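Local coordinates for PHD-type domain-containing protein (Chaetomium thermophilum, PDB 6VHF) that acts, as the Cfp1 subunit, in the COMPASS histone H3K4 methyltransferase complex, this zinc-binding fragment being the domain that interacts with RbBP5, at residues 51-63 with 128-141. Numbering follows the deposited sequence.
With ZN (zinc ion), chain B.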
ATOM      1  N   GLY A  51      -4.957  25.047  22.752  1.00 52.39           N
ATOM      2  CA  GLY A  51      -5.979  24.517  21.877  1.00 53.06           C
ATOM      3  C   GLY A  51      -5.688  23.153  21.291  1.00 55.07           C
ATOM      4  O   GLY A  51      -6.617  22.485  20.827  1.00 57.01           O
ATOM      5  N   ILE A  52      -4.433  22.709  21.290  1.00 53.24           N
ATOM      6  CA  ILE A  52      -4.089  21.413  20.697  1.00 53.07           C
ATOM      7  C   ILE A  52      -4.235  20.390  21.806  1.00 56.07           C
ATOM      8  O   ILE A  52      -3.313  20.122  22.581  1.00 58.52           O
ATOM      9  CB  ILE A  52      -2.711  21.436  20.051  1.00 51.49           C
ATOM     10  CG1 ILE A  52      -2.806  22.307  18.807  1.00 44.81           C
ATOM     11  CG2 ILE A  52      -2.251  20.033  19.647  1.00 56.05           C
ATOM     12  CD1 ILE A  52      -1.497  22.792  18.317  1.00 51.96           C
ATOM     13  N   THR A  53      -5.449  19.846  21.917  1.00 55.76           N
ATOM     14  CA  THR A  53      -5.861  18.892  22.928  1.00 60.60           C
ATOM     15  C   THR A  53      -5.812  17.473  22.348  1.00 61.05           C
ATOM     16  O   THR A  53      -5.458  17.262  21.181  1.00 62.44           O
ATOM     17  CB  THR A  53      -7.267  19.252  23.432  1.00 61.03           C
ATOM     18  OG1 THR A  53      -8.250  18.688  22.558  1.00 66.90           O
ATOM     19  CG2 THR A  53      -7.463  20.735  23.407  1.00 60.80           C
ATOM     20  N   LYS A  54      -6.201  16.489  23.160  1.00 58.77           N
ATOM     21  CA  LYS A  54      -6.263  15.087  22.764  1.00 61.70           C
ATOM     22  C   LYS A  54      -7.396  14.798  21.786  1.00 59.37           C
ATOM     23  O   LYS A  54      -7.386  13.743  21.153  1.00 60.63           O
ATOM     24  CB  LYS A  54      -6.407  14.178  24.000  1.00 62.29           C
ATOM     25  CG  LYS A  54      -5.241  14.199  25.034  1.00 63.33           C
ATOM     26  CD  LYS A  54      -4.874  15.601  25.586  1.00 72.40           C
ATOM     27  CE  LYS A  54      -6.073  16.346  26.193  1.00 68.04           C
ATOM     28  NZ  LYS A  54      -5.652  17.708  26.600  1.00 69.43           N
ATOM     29  N   ASP A  55      -8.378  15.692  21.669  1.00 64.61           N
ATOM     30  CA  ASP A  55      -9.408  15.603  20.643  1.00 62.82           C
ATOM     31  C   ASP A  55      -8.885  15.979  19.265  1.00 60.08           C
ATOM     32  O   ASP A  55      -9.628  15.848  18.288  1.00 62.21           O
ATOM     33  CB  ASP A  55     -10.588  16.525  20.992  1.00 66.90           C
ATOM     34  CG  ASP A  55     -11.127  16.289  22.384  1.00 74.86           C
ATOM     35  OD1 ASP A  55     -11.244  17.272  23.158  1.00 78.55           O
ATOM     36  OD2 ASP A  55     -11.450  15.124  22.703  1.00 77.11           O
ATOM     37  N   ILE A  56      -7.652  16.486  19.175  1.00 52.90           N
ATOM     38  CA  ILE A  56      -7.099  16.914  17.892  1.00 59.94           C
ATOM     39  C   ILE A  56      -7.062  15.745  16.911  1.00 54.69           C
ATOM     40  O   ILE A  56      -6.670  14.626  17.266  1.00 49.63           O
ATOM     41  CB  ILE A  56      -5.702  17.518  18.108  1.00 57.82           C
ATOM     42  CG1 ILE A  56      -5.811  19.003  18.438  1.00 60.30           C
ATOM     43  CG2 ILE A  56      -4.788  17.268  16.901  1.00 56.65           C
ATOM     44  CD1 ILE A  56      -6.408  19.817  17.329  1.00 58.50           C
ATOM     45  N   CYS A  57      -7.485  16.003  15.668  1.00 57.95           N
ATOM     46  CA  CYS A  57      -7.481  14.979  14.624  1.00 55.12           C
ATOM     47  C   CYS A  57      -6.061  14.519  14.313  1.00 51.66           C
ATOM     48  O   CYS A  57      -5.703  13.361  14.552  1.00 47.41           O
ATOM     49  CB  CYS A  57      -8.156  15.506  13.360  1.00 56.38           C
ATOM     50  SG  CYS A  57      -8.038  14.321  11.945  1.00 53.29           S
ATOM     51  N   GLY A  58      -5.231  15.428  13.798  1.00 47.64           N
ATOM     52  CA  GLY A  58      -3.827  15.143  13.595  1.00 56.03           C
ATOM     53  C   GLY A  58      -3.473  14.566  12.236  1.00 51.95           C
ATOM     54  O   GLY A  58      -2.285  14.353  11.965  1.00 49.39           O
ATOM     55  N   TYR A  59      -4.465  14.323  11.382  1.00 53.75           N
ATOM     56  CA  TYR A  59      -4.236  13.822  10.035  1.00 54.32           C
ATOM     57  C   TYR A  59      -3.254  14.712   9.283  1.00 53.77           C
ATOM     58  O   TYR A  59      -3.427  15.931   9.213  1.00 55.99           O
ATOM     59  CB  TYR A  59      -5.575  13.745   9.295  1.00 56.22           C
ATOM     60  CG  TYR A  59      -5.535  13.114   7.930  1.00 58.78           C
ATOM     61  CD1 TYR A  59      -5.366  13.893   6.795  1.00 58.01           C
ATOM     62  CD2 TYR A  59      -5.705  11.750   7.768  1.00 58.92           C
ATOM     63  CE1 TYR A  59      -5.351  13.337   5.548  1.00 58.92           C
ATOM     64  CE2 TYR A  59      -5.694  11.178   6.512  1.00 56.99           C
ATOM     65  CZ  TYR A  59      -5.514  11.978   5.401  1.00 62.16           C
ATOM     66  OH  TYR A  59      -5.491  11.427   4.128  1.00 55.49           O
ATOM     67  N   ASP A  60      -2.215  14.091   8.735  1.00 52.46           N
ATOM     68  CA  ASP A  60      -1.218  14.771   7.923  1.00 51.96           C
ATOM     69  C   ASP A  60      -1.642  14.774   6.454  1.00 58.93           C
ATOM     70  O   ASP A  60      -2.126  13.763   5.931  1.00 57.04           O
ATOM     71  CB  ASP A  60       0.134  14.071   8.077  1.00 48.01           C
ATOM     72  CG  ASP A  60       1.291  14.920   7.627  1.00 53.73           C
ATOM     73  OD1 ASP A  60       1.336  15.288   6.429  1.00 55.12           O
ATOM     74  OD2 ASP A  60       2.175  15.204   8.472  1.00 56.58           O
ATOM     75  N   THR A  61      -1.424  15.915   5.786  1.00 58.85           N
ATOM     76  CA  THR A  61      -1.831  16.068   4.392  1.00 56.61           C
ATOM     77  C   THR A  61      -1.149  15.051   3.492  1.00 58.81           C
ATOM     78  O   THR A  61      -1.716  14.647   2.470  1.00 56.14           O
ATOM     79  CB  THR A  61      -1.495  17.474   3.896  1.00 57.89           C
ATOM     80  OG1 THR A  61      -1.951  18.440   4.843  1.00 69.29           O
ATOM     81  CG2 THR A  61      -2.158  17.742   2.553  1.00 63.79           C
ATOM     82  N   ARG A  62       0.073  14.647   3.839  1.00 55.28           N
ATOM     83  CA  ARG A  62       0.786  13.673   3.027  1.00 55.95           C
ATOM     84  C   ARG A  62       0.097  12.319   3.028  1.00 55.53           C
ATOM     85  O   ARG A  62       0.348  11.516   2.128  1.00 55.64           O
ATOM     86  CB  ARG A  62       2.221  13.530   3.524  1.00 53.68           C
ATOM     87  CG  ARG A  62       3.067  14.786   3.346  1.00 56.05           C
ATOM     88  CD  ARG A  62       4.367  14.659   4.111  1.00 56.74           C
ATOM     89  NE  ARG A  62       4.152  14.646   5.556  1.00 49.21           N
ATOM     90  CZ  ARG A  62       5.142  14.704   6.441  1.00 53.42           C
ATOM     91  NH1 ARG A  62       6.394  14.762   6.011  1.00 46.61           N
ATOM     92  NH2 ARG A  62       4.885  14.703   7.749  1.00 51.03           N
ATOM     93  N   LEU A  63      -0.769  12.049   4.012  1.00 54.97           N
ATOM     94  CA  LEU A  63      -1.471  10.773   4.063  1.00 54.90           C
ATOM     95  C   LEU A  63      -2.434  10.588   2.895  1.00 60.49           C
ATOM     96  O   LEU A  63      -2.969   9.488   2.727  1.00 61.06           O
ATOM     97  CB  LEU A  63      -2.224  10.623   5.389  1.00 53.85           C
ATOM     98  CG  LEU A  63      -1.328  10.534   6.639  1.00 54.83           C
ATOM     99  CD1 LEU A  63      -2.129  10.655   7.926  1.00 50.65           C
ATOM    100  CD2 LEU A  63      -0.508   9.253   6.658  1.00 45.40           C
ATOM    101  N   GLY A 128       0.815  21.175   8.157  1.00 53.82           N
ATOM    102  CA  GLY A 128       0.262  20.064   7.418  1.00 54.88           C
ATOM    103  C   GLY A 128      -0.696  19.214   8.213  1.00 56.64           C
ATOM    104  O   GLY A 128      -1.209  18.221   7.685  1.00 54.76           O
ATOM    105  N   MET A 129      -0.964  19.578   9.461  1.00 52.43           N
ATOM    106  CA  MET A 129      -1.733  18.745  10.369  1.00 52.64           C
ATOM    107  C   MET A 129      -3.151  19.283  10.469  1.00 56.18           C
ATOM    108  O   MET A 129      -3.361  20.498  10.495  1.00 67.50           O
ATOM    109  CB  MET A 129      -1.060  18.708  11.743  1.00 51.16           C
ATOM    110  CG  MET A 129      -1.491  17.579  12.643  1.00 54.72           C
ATOM    111  SD  MET A 129      -0.813  17.713  14.317  1.00 46.17           S
ATOM    112  CE  MET A 129       0.929  17.379  14.078  1.00 46.61           C
ATOM    113  N   CYS A 130      -4.124  18.380  10.508  1.00 57.92           N
ATOM    114  CA  CYS A 130      -5.525  18.764  10.601  1.00 56.81           C
ATOM    115  C   CYS A 130      -5.887  18.937  12.063  1.00 59.41           C
ATOM    116  O   CYS A 130      -5.800  17.978  12.840  1.00 60.66           O
ATOM    117  CB  CYS A 130      -6.433  17.724   9.967  1.00 61.12           C
ATOM    118  SG  CYS A 130      -8.160  17.975  10.373  1.00 62.67           S
ATOM    119  N   LEU A 131      -6.297  20.152  12.434  1.00 63.93           N
ATOM    120  CA  LEU A 131      -6.549  20.483  13.831  1.00 67.01           C
ATOM    121  C   LEU A 131      -8.033  20.423  14.197  1.00 68.44           C
ATOM    122  O   LEU A 131      -8.420  20.920  15.262  1.00 61.55           O
ATOM    123  CB  LEU A 131      -5.974  21.865  14.175  1.00 62.13           C
ATOM    124  CG  LEU A 131      -4.454  22.057  14.245  1.00 62.40           C
ATOM    125  CD1 LEU A 131      -3.753  20.834  14.863  1.00 57.39           C
ATOM    126  CD2 LEU A 131      -3.886  22.390  12.864  1.00 65.07           C
ATOM    127  N   ARG A 132      -8.870  19.816  13.356  1.00 65.88           N
ATOM    128  CA  ARG A 132     -10.270  19.679  13.725  1.00 66.03           C
ATOM    129  C   ARG A 132     -10.390  18.790  14.961  1.00 66.81           C
ATOM    130  O   ARG A 132      -9.655  17.814  15.111  1.00 64.14           O
ATOM    131  CB  ARG A 132     -11.080  19.121  12.553  1.00 70.23           C
ATOM    132  CG  ARG A 132     -12.598  19.108  12.766  1.00 77.32           C
ATOM    133  CD  ARG A 132     -13.272  20.472  12.498  1.00 80.08           C
ATOM    134  NE  ARG A 132     -12.729  21.560  13.318  1.00 79.61           N
ATOM    135  CZ  ARG A 132     -13.063  21.790  14.586  1.00 75.75           C
ATOM    136  NH1 ARG A 132     -13.946  21.011  15.192  1.00 76.20           N
ATOM    137  NH2 ARG A 132     -12.510  22.795  15.256  1.00 79.86           N
ATOM    138  N   LYS A 133     -11.277  19.168  15.885  1.00 67.80           N
ATOM    139  CA  LYS A 133     -11.558  18.336  17.051  1.00 69.39           C
ATOM    140  C   LYS A 133     -12.735  17.420  16.745  1.00 71.15           C
ATOM    141  O   LYS A 133     -13.683  17.819  16.065  1.00 75.01           O
ATOM    142  CB  LYS A 133     -11.859  19.181  18.297  1.00 73.03           C
ATOM    143  CG  LYS A 133     -10.640  19.887  18.929  1.00 72.52           C
ATOM    144  CD  LYS A 133     -10.965  20.459  20.321  1.00 72.13           C
ATOM    145  CE  LYS A 133      -9.846  21.364  20.853  1.00 73.62           C
ATOM    146  NZ  LYS A 133      -9.387  22.385  19.861  1.00 73.66           N
ATOM    147  N   LYS A 134     -12.671  16.192  17.258  1.00 70.59           N
ATOM    148  CA  LYS A 134     -13.620  15.134  16.902  1.00 76.86           C
ATOM    149  C   LYS A 134     -13.874  15.122  15.391  1.00 77.47           C
ATOM    150  O   LYS A 134     -14.995  15.303  14.911  1.00 79.23           O
ATOM    151  CB  LYS A 134     -14.926  15.285  17.683  1.00 79.78           C
ATOM    152  CG  LYS A 134     -14.815  15.032  19.183  1.00 78.66           C
ATOM    153  CD  LYS A 134     -14.322  16.263  19.926  1.00 78.45           C
ATOM    154  CE  LYS A 134     -14.564  16.141  21.425  1.00 83.35           C
ATOM    155  NZ  LYS A 134     -14.067  14.840  21.962  1.00 84.86           N
ATOM    156  N   CYS A 135     -12.796  14.933  14.638  1.00 75.84           N
ATOM    157  CA  CYS A 135     -12.881  15.047  13.191  1.00 75.23           C
ATOM    158  C   CYS A 135     -13.569  13.828  12.591  1.00 75.24           C
ATOM    159  O   CYS A 135     -13.480  12.715  13.118  1.00 75.57           O
ATOM    160  CB  CYS A 135     -11.497  15.206  12.590  1.00 69.70           C
ATOM    161  SG  CYS A 135     -11.541  15.302  10.835  1.00 70.52           S
ATOM    162  N   LYS A 136     -14.269  14.056  11.474  1.00 71.99           N
ATOM    163  CA  LYS A 136     -15.109  13.030  10.862  1.00 75.22           C
ATOM    164  C   LYS A 136     -14.699  12.718   9.423  1.00 73.95           C
ATOM    165  O   LYS A 136     -14.795  11.557   9.007  1.00 70.52           O
ATOM    166  CB  LYS A 136     -16.586  13.439  10.925  1.00 76.35           C
ATOM    167  CG  LYS A 136     -17.186  13.400  12.335  1.00 80.56           C
ATOM    168  CD  LYS A 136     -16.616  12.248  13.156  1.00 80.30           C
ATOM    169  CE  LYS A 136     -17.522  11.872  14.311  1.00 82.09           C
ATOM    170  NZ  LYS A 136     -17.025  10.644  14.985  1.00 83.24           N
ATOM    171  N   PRO A 137     -14.267  13.703   8.624  1.00 72.37           N
ATOM    172  CA  PRO A 137     -13.623  13.359   7.343  1.00 71.73           C
ATOM    173  C   PRO A 137     -12.405  12.454   7.487  1.00 74.60           C
ATOM    174  O   PRO A 137     -12.113  11.665   6.574  1.00 71.43           O
ATOM    175  CB  PRO A 137     -13.236  14.730   6.772  1.00 69.63           C
ATOM    176  CG  PRO A 137     -14.243  15.658   7.337  1.00 70.64           C
ATOM    177  CD  PRO A 137     -14.592  15.142   8.701  1.00 71.83           C
ATOM    178  N   HIS A 138     -11.677  12.557   8.606  1.00 72.84           N
ATOM    179  CA  HIS A 138     -10.509  11.730   8.885  1.00 69.06           C
ATOM    180  C   HIS A 138     -10.738  10.814  10.081  1.00 65.91           C
ATOM    181  O   HIS A 138      -9.775  10.319  10.673  1.00 61.61           O
ATOM    182  CB  HIS A 138      -9.271  12.601   9.128  1.00 61.73           C
ATOM    183  CG  HIS A 138      -9.038  13.649   8.086  1.00 63.11           C
ATOM    184  ND1 HIS A 138      -8.582  14.911   8.391  1.00 71.63           N
ATOM    185  CD2 HIS A 138      -9.178  13.618   6.739  1.00 70.72           C
ATOM    186  CE1 HIS A 138      -8.462  15.618   7.283  1.00 67.45           C
ATOM    187  NE2 HIS A 138      -8.816  14.856   6.266  1.00 68.11           N
ATOM    188  N   ASN A 139     -11.995  10.605  10.456  1.00 66.47           N
ATOM    189  CA  ASN A 139     -12.349   9.819  11.631  1.00 66.57           C
ATOM    190  C   ASN A 139     -11.626   8.478  11.656  1.00 67.49           C
ATOM    191  O   ASN A 139     -11.764   7.670  10.732  1.00 67.00           O
ATOM    192  CB  ASN A 139     -13.863   9.606  11.637  1.00 71.70           C
ATOM    193  CG  ASN A 139     -14.347   8.893  12.878  1.00 74.65           C
ATOM    194  OD1 ASN A 139     -13.977   9.249  14.000  1.00 78.65           O
ATOM    195  ND2 ASN A 139     -15.163   7.859  12.682  1.00 73.81           N
ATOM    196  N   GLY A 140     -10.852   8.251  12.714  1.00 64.72           N
ATOM    197  CA  GLY A 140     -10.140   6.989  12.895  1.00 58.34           C
ATOM    198  C   GLY A 140      -9.082   6.689  11.850  1.00 58.28           C
ATOM    199  O   GLY A 140      -8.897   5.523  11.480  1.00 56.11           O
ATOM    200  N   TRP A 141      -8.366   7.709  11.374  1.00 54.54           N
ATOM    201  CA  TRP A 141      -7.468   7.488  10.246  1.00 54.46           C
ATOM    202  C   TRP A 141      -6.315   6.557  10.615  1.00 54.33           C
ATOM    203  O   TRP A 141      -5.909   5.718   9.801  1.00 52.16           O
ATOM    204  CB  TRP A 141      -6.939   8.819   9.710  1.00 55.13           C
ATOM    205  CG  TRP A 141      -6.209   9.708  10.712  1.00 58.65           C
ATOM    206  CD1 TRP A 141      -6.749  10.731  11.451  1.00 53.62           C
ATOM    207  CD2 TRP A 141      -4.807   9.676  11.039  1.00 54.54           C
ATOM    208  NE1 TRP A 141      -5.775  11.320  12.220  1.00 55.72           N
ATOM    209  CE2 TRP A 141      -4.577  10.693  11.989  1.00 52.30           C
ATOM    210  CE3 TRP A 141      -3.728   8.886  10.618  1.00 51.53           C
ATOM    211  CZ2 TRP A 141      -3.317  10.939  12.531  1.00 48.60           C
ATOM    212  CZ3 TRP A 141      -2.478   9.126  11.158  1.00 52.01           C
ATOM    213  CH2 TRP A 141      -2.281  10.150  12.109  1.00 51.33           C
TER
HETATM  214 ZN    ZN B 601      -9.269  15.613  10.314  1.00 75.64          ZN
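The Trp141 indole meets both the backbone oxygen and the sulfur of Cys57: NE1 donates to Cys57 O over 3.1 Å in a fairly straight bond (160°), with the oxygen in the ring plane but the nitrogen well above the carbonyl plane, and SG lies obliquely beside the five-membered ring, near CD1. Standing between backbone N and carbonyl carbon (chi1 57°), the indole turns one face to Tyr59. That phenol presents its edge, CD2 lying 3.6 Å from Trp141 CG with the planes at 87°. Its own face stacks on the His138 imidazole, centroids 3.9 Å apart. Leu63 CD1 packs on the other face of Tyr59 and also over the indole. An alanine in place of Trp141 would probably leave the edge of Tyr59 without the face it meets, strip Leu63 CD1 of its indole contact and deprive Cys57 O of its indole donor. Cys57 SG, anti to its own N, reaches zinc at 2.4 Å, joined by Cys130 SG, Cys135 SG and His138 ND1. Backbone bonds such as Gly58 N to Cys130 O (2.8 Å) align the loops beside the metal. One ligand from 51-63 and three from 128-141 thus build a non-canonical, single-zinc finger of three cysteines and one histidine, tying together two interhelical loops.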